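Local structure of sortase family protein (Streptococcus agalactiae, 3O0P) at residues 70-75 and 79-84; 140-145 and 149-154; 37-42 and 167-172. The protein probably joins pilin subunits covalently during pilus assembly, acting as a class C sortase, a cysteine transpeptidase of the Gram-positive cell surface. All blocks are in the same frame, centred on the assembly; numbering follows the deposited sequence. Where two conformers were deposited one is given.

Interactions 1 and 2 are antiparallel hairpins that share one sheet of the sortase domain. Their centres lie about 10 Å apart, and strands 71-75 and 139-143 are neighbours: S74 N lies 2.8 Å from Y141 O and I72 O 2.9 Å from Q143 N, both probable hydrogen bonds. The two hairpins thus form a continuous four-strand run, although interaction 1 closes before interaction 2 opens along the chain. Interaction 3 joins two loops at the surface, about 23 Å from interaction 1 and about 18 Å from interaction 2, centre to centre. Its segments enclose both hairpins in sequence, so it brings the segment after helix 22-37 lightly against a loop of the barrel those hairpins help to build.

Interaction 1. Residues 70-75 and 79-84; sequences IGIISV and GQKLPI
I84 makes the largest single contribution to the contact, its two branches meeting different parts of 70-75. With CG1 opposite the carbonyl carbon (chi1 -53°), I84 CD1 lies against the backbone, 3.6 Å from I72 C, where G71 next door has no side chain. The other branch, I84 CG2, meets I70 CG1 at 3.8 Å, the two side chains crossing at about a right angle. On the same face I73 CG2 touches L82 CB at 3.8 Å, while the longer branch of I73 leads off toward I142. On the opposite face of the hairpin, with I72 and S74, K81 runs fully extended, chi1 to chi4 all near 180°, and K81 CG passes 3.6 Å from I72 CG2. Backbone pairing sets this register: I73 N donates to L82 O at 2.8 Å, and L82 N donates to I73 O at 2.9 Å. A classic bulge places I70 and G71 against I84, and a G1 bulge at G79-Q80 faces V75 beside the turn. I73, I84 and V75 thus turn toward the barrel interior, where I73 and V75 meet L178; on the other face I72 packs against the aliphatic part of K81, whose ammonium forms a salt bridge with the carboxylate of E14, a residue of helix 11-18.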
# COMPACT_ATOMS: atom_id res chain seq x y z
N ILE A 70 6.54 -6.85 3.79
CA ILE A 70 5.41 -7.59 3.25
C ILE A 70 5.23 -7.50 1.74
O ILE A 70 4.34 -8.12 1.18
CB ILE A 70 4.09 -7.23 3.95
CG1 ILE A 70 3.70 -5.78 3.68
CG2 ILE A 70 4.18 -7.55 5.46
CD1 ILE A 70 2.28 -5.42 4.14
N GLY A 71 6.08 -6.74 1.07
CA GLY A 71 5.99 -6.66 -0.36
C GLY A 71 6.87 -5.58 -0.92
O GLY A 71 7.71 -5.01 -0.23
N ILE A 72 6.65 -5.32 -2.20
CA ILE A 72 7.35 -4.30 -2.96
C ILE A 72 6.32 -3.55 -3.79
O ILE A 72 5.49 -4.18 -4.46
CB ILE A 72 8.37 -4.92 -3.92
CG1 ILE A 72 9.40 -5.74 -3.14
CG2 ILE A 72 9.04 -3.85 -4.78
CD1 ILE A 72 10.20 -6.67 -4.02
N ILE A 73 6.35 -2.21 -3.74
CA ILE A 73 5.50 -1.39 -4.59
C ILE A 73 6.35 -0.79 -5.71
O ILE A 73 7.36 -0.14 -5.45
CB ILE A 73 4.76 -0.28 -3.77
CG1 ILE A 73 3.93 0.66 -4.67
CG2 ILE A 73 5.71 0.54 -2.90
CD1 ILE A 73 2.75 0.00 -5.35
N SER A 74 5.93 -1.03 -6.95
CA SER A 74 6.59 -0.49 -8.13
C SER A 74 5.68 0.48 -8.84
O SER A 74 4.55 0.13 -9.17
CB SER A 74 6.97 -1.61 -9.11
OG SER A 74 7.89 -2.50 -8.51
N VAL A 75 6.18 1.68 -9.09
CA VAL A 75 5.44 2.70 -9.81
C VAL A 75 6.36 3.18 -10.95
O VAL A 75 7.16 4.11 -10.77
CB VAL A 75 5.02 3.89 -8.92
CG1 VAL A 75 4.01 4.72 -9.67
CG2 VAL A 75 4.44 3.39 -7.61
N GLY A 79 9.65 5.94 -11.45
CA GLY A 79 10.89 5.22 -11.20
C GLY A 79 11.07 4.71 -9.78
O GLY A 79 12.20 4.53 -9.31
N GLN A 80 9.96 4.42 -9.10
CA GLN A 80 10.02 3.91 -7.75
C GLN A 80 9.78 2.43 -7.64
O GLN A 80 8.86 1.88 -8.25
CB GLN A 80 9.03 4.66 -6.87
CG GLN A 80 9.35 6.10 -6.78
CD GLN A 80 10.78 6.34 -6.38
OE1 GLN A 80 11.55 6.96 -7.12
NE2 GLN A 80 11.14 5.86 -5.21
N LYS A 81 10.62 1.77 -6.87
CA LYS A 81 10.44 0.38 -6.52
C LYS A 81 10.87 0.28 -5.07
O LYS A 81 12.07 0.27 -4.78
CB LYS A 81 11.29 -0.51 -7.40
CG LYS A 81 11.06 -1.98 -7.09
CD LYS A 81 11.74 -2.90 -8.12
CE LYS A 81 11.56 -4.37 -7.73
NZ LYS A 81 12.11 -5.33 -8.74
N LEU A 82 9.89 0.27 -4.17
CA LEU A 82 10.11 0.44 -2.74
C LEU A 82 9.64 -0.75 -1.94
O LEU A 82 8.65 -1.38 -2.28
CB LEU A 82 9.33 1.63 -2.24
CG LEU A 82 9.67 2.98 -2.87
CD1 LEU A 82 8.67 4.02 -2.43
CD2 LEU A 82 11.09 3.42 -2.50
N PRO A 83 10.35 -1.06 -0.85
CA PRO A 83 9.81 -2.05 0.09
C PRO A 83 8.54 -1.55 0.76
O PRO A 83 8.40 -0.36 1.03
CB PRO A 83 10.93 -2.21 1.12
CG PRO A 83 11.68 -0.89 1.07
CD PRO A 83 11.54 -0.36 -0.32
N ILE A 84 7.62 -2.49 1.00
CA ILE A 84 6.43 -2.23 1.79
C ILE A 84 6.57 -2.92 3.14
O ILE A 84 6.82 -4.13 3.21
CB ILE A 84 5.15 -2.79 1.12
CG1 ILE A 84 5.00 -2.29 -0.33
CG2 ILE A 84 3.93 -2.41 1.95
CD1 ILE A 84 3.91 -3.04 -1.10

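Interaction 2. Residues 140-145 and 149-154; sequences FYIQNI and IAYQVD
F140 and I142 pair with Y151 and I149 through two reciprocal sets of backbone hydrogen bonds. I142 N donates to I149 O at 2.8 Å, nearly straight at the proton, and I149 N returns to I142 O; F140 N reaches Y151 O at a slightly longer 3.0 Å, again with a return bond. Between these sets lies the non-hydrogen-bonded pair Y141-A150, where Y141 CA approaches I149 O at 3.3 Å in a CA-H...O contact.

The aromatic contact is a CH-pi interaction more than a ring stack. Y151 CB sits over one face of the F140 ring, 3.8 Å from its centroid and 21° off the normal. The ring planes differ by 22°, but the centroids are 5.8 Å apart, so overlap is slight. F140 reaches this place because its chi1 of 60° sets CG between the backbone N and the carbonyl carbon, leaning the ring over the neighbouring strand.

This hairpin of strands 139-143 and 148-159 belongs to the eight-stranded beta-barrel of sortases; strand 71-75 flanks it on one side and strand 189-198 on the other.

Aliphatic contacts fill in around the ring. V153 CG2 comes to the F140 edge, 4.1 Å from CE2, and the two side chains meet at about a right angle. I149 CG1 lies close over the pairing, 3.4 Å from I142 O, while I149 CD1 sits in the plane of the Y151 ring at its edge. On the other face of the sheet, in the Y141 conformer given, A150 CB rests 3.7 Å from Y141 CD1, and the Y141 ring also meets that of Y200.

One polar end finds its partner farther off: Y151 OH hydrogen-bonds to D174 OD1, just at the start of strand 174-182.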
# COMPACT_ATOMS: atom_id res chain seq x y z
N PHE A 140 0.61 0.44 -11.66
CA PHE A 140 1.52 0.15 -10.57
C PHE A 140 1.36 -1.29 -10.18
O PHE A 140 0.36 -1.93 -10.50
CB PHE A 140 1.37 1.11 -9.39
CG PHE A 140 -0.00 1.14 -8.75
CD1 PHE A 140 -0.29 0.31 -7.68
CD2 PHE A 140 -0.97 2.04 -9.16
CE1 PHE A 140 -1.51 0.36 -7.05
CE2 PHE A 140 -2.20 2.10 -8.52
CZ PHE A 140 -2.46 1.26 -7.46
N TYR A 141 2.37 -1.80 -9.50
CA TYR A 141 2.50 -3.22 -9.25
C TYR A 141 2.86 -3.48 -7.79
O TYR A 141 3.71 -2.78 -7.25
CB TYR A 141 3.60 -3.77 -10.18
CG TYR A 141 3.40 -3.35 -11.62
CD1 TYR A 141 2.69 -4.15 -12.49
CD2 TYR A 141 3.88 -2.13 -12.09
CE1 TYR A 141 2.47 -3.77 -13.80
CE2 TYR A 141 3.65 -1.73 -13.40
CZ TYR A 141 2.94 -2.56 -14.24
OH TYR A 141 2.72 -2.19 -15.55
N ILE A 142 2.26 -4.50 -7.19
CA ILE A 142 2.62 -4.91 -5.84
C ILE A 142 3.09 -6.35 -5.91
O ILE A 142 2.35 -7.21 -6.40
CB ILE A 142 1.43 -4.78 -4.87
CG1 ILE A 142 1.02 -3.32 -4.74
CG2 ILE A 142 1.80 -5.34 -3.50
CD1 ILE A 142 -0.33 -3.12 -4.09
N GLN A 143 4.30 -6.61 -5.43
CA GLN A 143 4.78 -7.97 -5.30
C GLN A 143 4.65 -8.38 -3.85
O GLN A 143 5.09 -7.68 -2.95
CB GLN A 143 6.22 -8.08 -5.76
CG GLN A 143 6.74 -9.49 -5.70
CD GLN A 143 8.18 -9.62 -6.15
OE1 GLN A 143 8.78 -8.68 -6.69
NE2 GLN A 143 8.76 -10.79 -5.89
N ASN A 144 4.00 -9.52 -3.63
CA ASN A 144 3.94 -10.13 -2.30
C ASN A 144 4.67 -11.47 -2.33
O ASN A 144 5.34 -11.78 -3.32
CB ASN A 144 2.49 -10.25 -1.82
CG ASN A 144 1.63 -11.09 -2.75
OD1 ASN A 144 2.06 -12.14 -3.22
ND2 ASN A 144 0.43 -10.61 -3.06
N ILE A 145 4.60 -12.25 -1.27
CA ILE A 145 5.37 -13.47 -1.20
C ILE A 145 4.99 -14.46 -2.28
O ILE A 145 5.79 -15.34 -2.59
CB ILE A 145 5.27 -14.17 0.16
CG1 ILE A 145 3.81 -14.32 0.63
CG2 ILE A 145 6.12 -13.46 1.22
CD1 ILE A 145 3.62 -15.25 1.79
N ILE A 149 0.94 -8.48 -8.45
CA ILE A 149 -0.39 -8.07 -8.87
C ILE A 149 -0.33 -6.63 -9.38
O ILE A 149 0.40 -5.80 -8.86
CB ILE A 149 -1.42 -8.29 -7.74
CG1 ILE A 149 -1.05 -7.51 -6.49
CG2 ILE A 149 -1.55 -9.80 -7.44
CD1 ILE A 149 -2.05 -7.61 -5.35
N ALA A 150 -1.12 -6.35 -10.41
CA ALA A 150 -1.06 -5.08 -11.16
C ALA A 150 -2.38 -4.34 -11.05
O ALA A 150 -3.46 -4.96 -11.02
CB ALA A 150 -0.76 -5.36 -12.61
N TYR A 151 -2.28 -3.01 -11.04
CA TYR A 151 -3.43 -2.13 -10.92
C TYR A 151 -3.28 -1.02 -11.95
O TYR A 151 -2.17 -0.57 -12.25
CB TYR A 151 -3.51 -1.55 -9.49
CG TYR A 151 -3.91 -2.63 -8.50
CD1 TYR A 151 -5.24 -2.89 -8.24
CD2 TYR A 151 -2.95 -3.41 -7.87
CE1 TYR A 151 -5.61 -3.94 -7.39
CE2 TYR A 151 -3.30 -4.44 -7.02
CZ TYR A 151 -4.63 -4.71 -6.78
OH TYR A 151 -4.98 -5.74 -5.95
N GLN A 152 -4.41 -0.57 -12.48
CA GLN A 152 -4.44 0.52 -13.45
C GLN A 152 -5.24 1.69 -12.89
O GLN A 152 -6.39 1.52 -12.50
CB GLN A 152 -5.06 0.05 -14.75
CG GLN A 152 -5.16 1.14 -15.81
CD GLN A 152 -5.64 0.59 -17.13
OE1 GLN A 152 -5.22 -0.48 -17.54
NE2 GLN A 152 -6.54 1.30 -17.78
N VAL A 153 -4.59 2.84 -12.82
CA VAL A 153 -5.18 4.02 -12.19
C VAL A 153 -6.50 4.37 -12.86
O VAL A 153 -6.56 4.51 -14.09
CB VAL A 153 -4.20 5.21 -12.26
CG1 VAL A 153 -4.85 6.47 -11.71
CG2 VAL A 153 -2.94 4.88 -11.49
N ASP A 154 -7.53 4.58 -12.05
CA ASP A 154 -8.85 4.95 -12.56
C ASP A 154 -9.53 6.07 -11.77
O ASP A 154 -10.63 6.46 -12.12
CB ASP A 154 -9.79 3.72 -12.62
CG ASP A 154 -10.21 3.19 -11.25
OD1 ASP A 154 -10.03 3.88 -10.23
OD2 ASP A 154 -10.76 2.05 -11.23

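Interaction 3. Residues 37-42 and 167-172; sequences DSLNNV and LLVVPG
N41 and V169 are joined by a single water, which takes the place of any direct hydrogen bond between the two segments. The water accepts from N41 ND2 at 3.0 Å and from V169 N at 3.0 Å, so one N-H of the side-chain amide and the backbone N-H share one water oxygen as acceptor. The backbones stay well separated, with the nearest CA atoms, those of N41 and L168, 7.6 Å apart, and the buried surface totals a modest 111 Å².

Two direct side-chain contacts flank the bridge. L39 CD2 meets V169 CG2 at 4.1 Å, methyl to methyl, the side chains crossing at a slant; L39 extends this way because CG stands opposite its own backbone N (chi1 -178°). At the other end, the N41 side chain crosses that of L168 at about a right angle, with N41 ND2 3.7 Å from L168 CD2, so the same nitrogen that donates to the water also rests against a methyl group. N41 is the middle residue of an Asx turn, in which N40 OD1 accepts from V42 N at 3.1 Å.

L168 O is hydrogen-bonded to H113 ND1 of strand 112-117, and the L168 side chain also touches L44. A small, water-mediated contact of this kind joins the segment following helix 22-37, which, as in other class C sortases, probably leads into the lid, to the loop between strands 148-159 and 174-182, the beta6/beta7 loop of the sortase fold.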
# COMPACT_ATOMS: atom_id res chain seq x y z
N ASP A 37 -10.88 -11.34 5.19
CA ASP A 37 -12.31 -11.62 5.33
C ASP A 37 -12.87 -11.13 6.65
O ASP A 37 -14.06 -10.87 6.74
CB ASP A 37 -12.55 -13.12 5.22
CG ASP A 37 -12.37 -13.64 3.83
OD1 ASP A 37 -12.35 -12.83 2.89
OD2 ASP A 37 -12.29 -14.88 3.69
N SER A 38 -12.04 -11.05 7.69
CA SER A 38 -12.49 -10.57 9.00
C SER A 38 -12.10 -9.11 9.26
O SER A 38 -12.23 -8.63 10.37
CB SER A 38 -11.93 -11.46 10.11
OG SER A 38 -10.52 -11.43 10.13
N LEU A 39 -11.65 -8.42 8.21
CA LEU A 39 -11.13 -7.05 8.32
C LEU A 39 -12.13 -6.14 8.97
O LEU A 39 -13.27 -6.07 8.53
CB LEU A 39 -10.83 -6.51 6.92
CG LEU A 39 -10.23 -5.09 6.83
CD1 LEU A 39 -8.74 -5.13 7.14
CD2 LEU A 39 -10.46 -4.47 5.45
N ASN A 40 -11.70 -5.42 10.00
CA ASN A 40 -12.52 -4.33 10.55
C ASN A 40 -11.75 -3.04 10.34
O ASN A 40 -10.61 -2.89 10.79
CB ASN A 40 -12.87 -4.54 12.03
CG ASN A 40 -13.94 -3.57 12.54
OD1 ASN A 40 -14.20 -2.54 11.92
ND2 ASN A 40 -14.56 -3.90 13.66
N ASN A 41 -12.37 -2.11 9.62
CA ASN A 41 -11.71 -0.86 9.27
C ASN A 41 -11.72 0.18 10.40
O ASN A 41 -11.33 1.32 10.21
CB ASN A 41 -12.28 -0.28 7.96
CG ASN A 41 -13.72 0.14 8.10
OD1 ASN A 41 -14.15 0.49 9.17
ND2 ASN A 41 -14.48 0.08 7.01
N VAL A 42 -12.11 -0.22 11.61
CA VAL A 42 -11.90 0.64 12.77
C VAL A 42 -10.41 1.01 12.99
O VAL A 42 -10.10 2.01 13.65
CB VAL A 42 -12.49 -0.00 14.04
N LEU A 167 -11.15 5.04 0.82
CA LEU A 167 -10.20 3.98 1.17
C LEU A 167 -10.87 2.69 1.58
O LEU A 167 -10.19 1.72 1.79
CB LEU A 167 -9.32 4.43 2.33
CG LEU A 167 -8.53 5.70 2.05
CD1 LEU A 167 -7.69 6.04 3.26
CD2 LEU A 167 -7.64 5.58 0.80
N LEU A 168 -12.20 2.68 1.65
CA LEU A 168 -12.93 1.53 2.15
C LEU A 168 -13.10 0.49 1.06
O LEU A 168 -12.99 0.80 -0.14
CB LEU A 168 -14.30 1.97 2.68
CG LEU A 168 -14.30 3.10 3.70
CD1 LEU A 168 -15.71 3.35 4.19
CD2 LEU A 168 -13.34 2.83 4.87
N VAL A 169 -13.36 -0.73 1.49
CA VAL A 169 -13.61 -1.81 0.56
C VAL A 169 -14.86 -1.50 -0.26
O VAL A 169 -15.88 -1.06 0.26
CB VAL A 169 -13.78 -3.14 1.31
CG1 VAL A 169 -14.35 -4.24 0.39
CG2 VAL A 169 -12.43 -3.56 1.94
N VAL A 170 -14.75 -1.70 -1.57
CA VAL A 170 -15.87 -1.60 -2.48
C VAL A 170 -16.27 -3.01 -2.89
O VAL A 170 -15.52 -3.69 -3.56
CB VAL A 170 -15.50 -0.79 -3.74
CG1 VAL A 170 -16.70 -0.70 -4.69
CG2 VAL A 170 -15.01 0.60 -3.36
N PRO A 171 -17.48 -3.44 -2.51
CA PRO A 171 -17.91 -4.79 -2.86
C PRO A 171 -17.76 -5.08 -4.36
O PRO A 171 -18.05 -4.23 -5.20
CB PRO A 171 -19.39 -4.79 -2.46
CG PRO A 171 -19.51 -3.75 -1.39
CD PRO A 171 -18.50 -2.69 -1.76
N GLY A 172 -17.29 -6.27 -4.68
CA GLY A 172 -17.25 -6.71 -6.05
C GLY A 172 -16.12 -6.11 -6.85
O GLY A 172 -16.07 -6.26 -8.07
O HOH W 1 -13.54 -1.17 4.44